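Local coordinates for protein 1,4-dihydroxy-2-naphthoyl-CoA hydrolase (Escherichia coli, PDB 1VH5) that hydrolyses 1,4-dihydroxy-2-naphthoyl-CoA to 1,4-dihydroxy-2-naphthoate and CoA in menaquinone biosynthesis, and also cleaves a wide range of other acyl-CoA thioesters, at residues A64-T76 with C104-I118. Sequence-based numbering, arbitrary orientation. Where two conformers were deposited one is given.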
loop_
_atom_site.group_PDB
_atom_site.type_symbol
_atom_site.label_atom_id
_atom_site.label_comp_id
_atom_site.label_asym_id
_atom_site.label_seq_id
_atom_site.Cartn_x
_atom_site.Cartn_y
_atom_site.Cartn_z
ATOM N N ALA A 64 -1.213 -5.345 4.968
ATOM C CA ALA A 64 -0.666 -6.630 4.524
ATOM C C ALA A 64 0.847 -6.635 4.649
ATOM O O ALA A 64 1.430 -7.625 5.139
ATOM C CB ALA A 64 -1.074 -6.928 3.080
ATOM N N GLU A 65 1.522 -5.576 4.188
ATOM C CA GLU A 65 2.976 -5.571 4.220
ATOM C C GLU A 65 3.469 -5.472 5.659
ATOM O O GLU A 65 4.507 -6.050 5.995
ATOM C CB GLU A 65 3.556 -4.428 3.354
ATOM C CG GLU A 65 5.085 -4.487 3.290
ATOM C CD GLU A 65 5.690 -4.021 1.993
ATOM O OE1 GLU A 65 4.981 -3.938 0.954
ATOM O OE2 GLU A 65 6.893 -3.726 2.057
ATOM N N SER A 66 2.772 -4.715 6.514
ATOM C CA SER A 66 3.204 -4.589 7.924
ATOM C C SER A 66 3.169 -5.936 8.631
ATOM O O SER A 66 4.058 -6.243 9.422
ATOM C CB SER A 66 2.269 -3.635 8.657
ATOM O OG SER A 66 2.378 -2.306 8.151
ATOM N N ILE A 67 2.140 -6.731 8.364
ATOM C CA ILE A 67 1.993 -8.057 8.990
ATOM C C ILE A 67 2.987 -9.030 8.394
ATOM O O ILE A 67 3.728 -9.700 9.120
ATOM C CB ILE A 67 0.570 -8.648 8.846
ATOM C CG1 ILE A 67 -0.484 -7.740 9.495
ATOM C CG2 ILE A 67 0.501 -10.007 9.556
ATOM C CD1 ILE A 67 -1.888 -8.088 9.074
ATOM N N GLY A 68 3.044 -9.096 7.061
ATOM C CA GLY A 68 3.944 -10.039 6.401
ATOM C C GLY A 68 5.410 -9.784 6.722
ATOM O O GLY A 68 6.194 -10.726 6.842
ATOM N N SER A 69 5.810 -8.515 6.787
ATOM C CA SER A 69 7.219 -8.220 7.091
ATOM C C SER A 69 7.634 -8.707 8.471
ATOM O O SER A 69 8.722 -9.260 8.624
ATOM C CB SER A 69 7.465 -6.704 7.065
ATOM O OG SER A 69 7.205 -6.165 5.783
ATOM N N VAL A 70 6.787 -8.496 9.483
ATOM C CA VAL A 70 7.105 -8.967 10.830
ATOM C C VAL A 70 7.013 -10.493 10.874
ATOM O O VAL A 70 7.887 -11.125 11.444
ATOM C CB VAL A 70 5.976 -8.473 11.831
ATOM C CG1 VAL A 70 5.983 -9.280 13.148
ATOM C CG2 VAL A 70 6.063 -6.995 12.110
ATOM N N ALA A 71 6.021 -11.097 10.211
ATOM C CA ALA A 71 5.939 -12.571 10.197
ATOM C C ALA A 71 7.207 -13.151 9.594
ATOM O O ALA A 71 7.792 -14.128 10.118
ATOM C CB ALA A 71 4.709 -13.034 9.418
ATOM N N GLY A 72 7.673 -12.545 8.512
ATOM C CA GLY A 72 8.902 -12.993 7.850
ATOM C C GLY A 72 10.087 -12.932 8.805
ATOM O O GLY A 72 10.891 -13.890 8.909
ATOM N N TYR A 73 10.255 -11.786 9.498
ATOM C CA TYR A 73 11.334 -11.611 10.481
ATOM C C TYR A 73 11.250 -12.691 11.567
ATOM O O TYR A 73 12.276 -13.283 11.947
ATOM C CB TYR A 73 11.208 -10.201 11.107
ATOM C CG TYR A 73 12.055 -10.036 12.380
ATOM C CD1 TYR A 73 13.444 -9.906 12.310
ATOM C CD2 TYR A 73 11.443 -10.006 13.635
ATOM C CE1 TYR A 73 14.225 -9.764 13.485
ATOM C CE2 TYR A 73 12.211 -9.840 14.806
ATOM C CZ TYR A 73 13.591 -9.719 14.703
ATOM O OH TYR A 73 14.354 -9.579 15.854
ATOM N N LEU A 74 10.039 -12.972 12.039
ATOM C CA LEU A 74 9.859 -13.963 13.103
ATOM C C LEU A 74 10.208 -15.376 12.665
ATOM O O LEU A 74 10.386 -16.252 13.543
ATOM C CB LEU A 74 8.446 -13.934 13.693
ATOM C CG LEU A 74 8.038 -12.618 14.387
ATOM C CD1 LEU A 74 6.551 -12.630 14.705
ATOM C CD2 LEU A 74 8.835 -12.367 15.684
ATOM N N CYS A 75 10.365 -15.600 11.349
ATOM C CA CYS A 75 10.739 -16.906 10.794
ATOM C C CYS A 75 12.221 -16.942 10.412
ATOM O O CYS A 75 12.661 -17.865 9.712
ATOM C CB CYS A 75 9.853 -17.306 9.612
ATOM S SG CYS A 75 8.139 -17.617 10.117
ATOM N N THR A 76 12.977 -15.939 10.852
ATOM C CA THR A 76 14.448 -15.955 10.703
ATOM C C THR A 76 15.075 -16.027 12.086
ATOM O O THR A 76 14.366 -15.971 13.105
ATOM C CB THR A 76 14.993 -14.710 9.943
ATOM O OG1 THR A 76 14.752 -13.522 10.724
ATOM C CG2 THR A 76 14.335 -14.533 8.577
ATOM N N CYS A 104 -2.473 -13.462 8.218
ATOM C CA CYS A 104 -1.292 -13.755 7.404
ATOM C C CYS A 104 -0.866 -15.199 7.677
ATOM O O CYS A 104 -0.725 -15.591 8.851
ATOM C CB CYS A 104 -0.185 -12.782 7.839
ATOM S SG CYS A 104 1.429 -13.027 7.073
ATOM N N LYS A 105 -0.651 -15.970 6.613
ATOM C CA LYS A 105 -0.169 -17.357 6.727
ATOM C C LYS A 105 0.981 -17.559 5.699
ATOM O O LYS A 105 1.013 -16.903 4.668
ATOM C CB LYS A 105 -1.308 -18.349 6.441
ATOM C CG LYS A 105 -1.592 -18.594 4.959
ATOM C CD LYS A 105 -2.641 -19.690 4.812
ATOM C CE LYS A 105 -2.887 -19.994 3.340
ATOM N NZ LYS A 105 -3.975 -21.002 3.140
ATOM N N PRO A 106 1.922 -18.452 5.959
ATOM C CA PRO A 106 3.003 -18.684 4.999
ATOM C C PRO A 106 2.547 -19.526 3.803
ATOM O O PRO A 106 1.773 -20.478 3.966
ATOM C CB PRO A 106 4.038 -19.449 5.821
ATOM C CG PRO A 106 3.200 -20.252 6.772
ATOM C CD PRO A 106 2.058 -19.316 7.157
ATOM N N LEU A 107 3.037 -19.182 2.616
ATOM C CA LEU A 107 2.933 -20.059 1.440
ATOM C C LEU A 107 4.268 -20.755 1.223
ATOM O O LEU A 107 4.299 -21.878 0.691
ATOM C CB LEU A 107 2.521 -19.292 0.183
ATOM C CG LEU A 107 1.147 -18.636 0.230
ATOM C CD1 LEU A 107 0.828 -18.005 -1.131
ATOM C CD2 LEU A 107 0.020 -19.578 0.682
ATOM N N HIS A 108 5.369 -20.115 1.638
ATOM C CA HIS A 108 6.711 -20.677 1.439
ATOM C C HIS A 108 7.637 -20.076 2.470
ATOM O O HIS A 108 7.726 -18.852 2.580
ATOM C CB HIS A 108 7.216 -20.343 0.013
ATOM C CG HIS A 108 8.608 -20.806 -0.236
ATOM N ND1 HIS A 108 8.945 -22.141 -0.181
ATOM C CD2 HIS A 108 9.745 -20.135 -0.530
ATOM C CE1 HIS A 108 10.237 -22.275 -0.443
ATOM N NE2 HIS A 108 10.742 -21.074 -0.655
ATOM N N LEU A 109 8.369 -20.936 3.176
ATOM C CA LEU A 109 9.403 -20.495 4.092
ATOM C C LEU A 109 10.673 -21.188 3.695
ATOM O O LEU A 109 10.953 -22.288 4.176
ATOM C CB LEU A 109 9.038 -20.827 5.540
ATOM C CG LEU A 109 7.803 -20.114 6.087
ATOM C CD1 LEU A 109 7.523 -20.662 7.490
ATOM C CD2 LEU A 109 7.976 -18.610 6.105
ATOM N N GLY A 110 11.433 -20.539 2.827
ATOM C CA GLY A 110 12.636 -21.110 2.250
ATOM C C GLY A 110 13.858 -20.612 2.983
ATOM O O GLY A 110 13.777 -19.807 3.938
ATOM N N SER A 111 15.022 -21.089 2.535
ATOM C CA SER A 111 16.285 -20.616 3.123
ATOM C C SER A 111 16.678 -19.259 2.576
ATOM O O SER A 111 17.458 -18.540 3.207
ATOM C CB SER A 111 17.435 -21.577 2.848
ATOM O OG SER A 111 17.534 -21.800 1.466
ATOM N N ARG A 112 16.114 -18.894 1.417
ATOM C CA ARG A 112 16.526 -17.672 0.727
ATOM C C ARG A 112 15.374 -16.668 0.521
ATOM O O ARG A 112 15.620 -15.470 0.417
ATOM C CB ARG A 112 17.166 -17.984 -0.631
ATOM C CG ARG A 112 18.508 -18.725 -0.572
ATOM C CD ARG A 112 18.865 -19.407 -1.896
ATOM N NE ARG A 112 19.624 -20.654 -1.736
ATOM C CZ ARG A 112 19.314 -21.803 -2.336
ATOM N NH1 ARG A 112 20.060 -22.888 -2.140
ATOM N NH2 ARG A 112 18.254 -21.874 -3.132
ATOM N N HIS A 113 14.150 -17.177 0.443
ATOM C CA HIS A 113 12.966 -16.353 0.168
ATOM C C HIS A 113 11.801 -16.864 0.975
ATOM O O HIS A 113 11.774 -18.033 1.393
ATOM C CB HIS A 113 12.619 -16.383 -1.344
ATOM C CG HIS A 113 13.682 -15.773 -2.171
ATOM N ND1 HIS A 113 14.743 -16.495 -2.665
ATOM C CD2 HIS A 113 13.914 -14.485 -2.489
ATOM C CE1 HIS A 113 15.563 -15.679 -3.301
ATOM N NE2 HIS A 113 15.084 -14.453 -3.200
ATOM N N GLN A 114 10.783 -16.011 1.129
ATOM C CA GLN A 114 9.522 -16.411 1.743
ATOM C C GLN A 114 8.390 -15.849 0.897
ATOM O O GLN A 114 8.544 -14.819 0.220
ATOM C CB GLN A 114 9.374 -15.861 3.176
ATOM C CG GLN A 114 10.581 -16.078 4.053
ATOM C CD GLN A 114 10.523 -15.218 5.289
ATOM O OE1 GLN A 114 9.985 -14.097 5.267
ATOM N NE2 GLN A 114 11.109 -15.721 6.392
ATOM N N VAL A 115 7.250 -16.505 0.972
ATOM C CA VAL A 115 6.029 -15.958 0.405
ATOM C C VAL A 115 4.935 -16.057 1.448
ATOM O O VAL A 115 4.729 -17.120 2.045
ATOM C CB VAL A 115 5.608 -16.713 -0.871
ATOM C CG1 VAL A 115 4.283 -16.133 -1.487
ATOM C CG2 VAL A 115 6.767 -16.717 -1.896
ATOM N N TRP A 116 4.260 -14.926 1.677
ATOM C CA TRP A 116 3.219 -14.803 2.686
ATOM C C TRP A 116 1.907 -14.472 1.982
ATOM O O TRP A 116 1.905 -13.660 1.035
ATOM C CB TRP A 116 3.601 -13.662 3.642
ATOM C CG TRP A 116 4.787 -13.989 4.488
ATOM C CD1 TRP A 116 6.084 -13.686 4.259
ATOM C CD2 TRP A 116 4.769 -14.815 5.647
ATOM N NE1 TRP A 116 6.892 -14.208 5.254
ATOM C CE2 TRP A 116 6.101 -14.936 6.099
ATOM C CE3 TRP A 116 3.746 -15.470 6.357
ATOM C CZ2 TRP A 116 6.445 -15.659 7.248
ATOM C CZ3 TRP A 116 4.087 -16.187 7.519
ATOM C CH2 TRP A 116 5.432 -16.269 7.942
ATOM N N GLN A 117 0.804 -15.061 2.443
ATOM C CA GLN A 117 -0.525 -14.686 1.963
ATOM C C GLN A 117 -1.212 -13.916 3.089
ATOM O O GLN A 117 -1.291 -14.388 4.249
ATOM C CB GLN A 117 -1.311 -15.921 1.596
ATOM C CG GLN A 117 -2.710 -15.656 0.964
ATOM C CD GLN A 117 -3.229 -16.930 0.304
ATOM O OE1 GLN A 117 -2.823 -17.283 -0.800
ATOM N NE2 GLN A 117 -4.056 -17.640 1.002
ATOM N N ILE A 118 -1.725 -12.721 2.778
ATOM C CA ILE A 118 -2.469 -11.980 3.772
ATOM C C ILE A 118 -3.863 -11.690 3.215
ATOM O O ILE A 118 -4.011 -11.043 2.162
ATOM C CB ILE A 118 -1.796 -10.660 4.190
ATOM C CG1 ILE A 118 -0.311 -10.837 4.554
ATOM C CG2 ILE A 118 -2.642 -10.055 5.346
ATOM C CD1 ILE A 118 0.645 -10.776 3.351
#
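Trp116 turns one face of its indole to Ala71, with Gly72 CA approaching obliquely, where the central helix of the hotdog fold, residues 57-74, packs on the concave side of its curled antiparallel sheet. The methyl CB of Ala71 sits over that face as a CH-pi contact, 3.6 Å from the centroid of the six-membered ring and 12° off its normal. Cys75 SG comes instead to the ring edge, 3.7 Å from Trp116 CH2, in a sulfur-aromatic contact. The same sulfur also meets both methyls of Leu109.

At the pyrrole end, Trp116 NE1 donates within its ring plane to Gln114 OE1 (3.1 Å), arriving well above the carbonyl plane of the amide. Thr135 OG1 on strand 127-138 also hydrogen-bonds to OE1, and together these bonds fix which way round the amide faces. Gln114 NE2 is thereby directed at the helix, giving Gly72 O a nearly straight bond (171°) that lies in the amide plane. Cys75 N reaches the same carbonyl from the opposite face, so two donors grip an oxygen near the helix C-terminus. Gly72, lacking a side chain, lets Gln114 OE1 approach its CA to 3.0 Å; a CB there would clash with that oxygen. Leu109 on Cys75 and Gln114 on Gly72 O tie the hairpin of substrate-binding residues 108-113 to the C-terminal end of this helix.

Farther along, Ile67 turns CG2 onto Cys104, while Cys104 SG, anti to its backbone N (chi1 175°), lies alongside Gly68 CA and Ala71 CB. Two residues before Ile67, Glu65, the inferred catalytic residue, points away from this interface; its OE1 hydrogen-bonds to His91 of the second subunit. Beside Glu65, Ala64 CB rests on Ile118 CB at 4.0 Å.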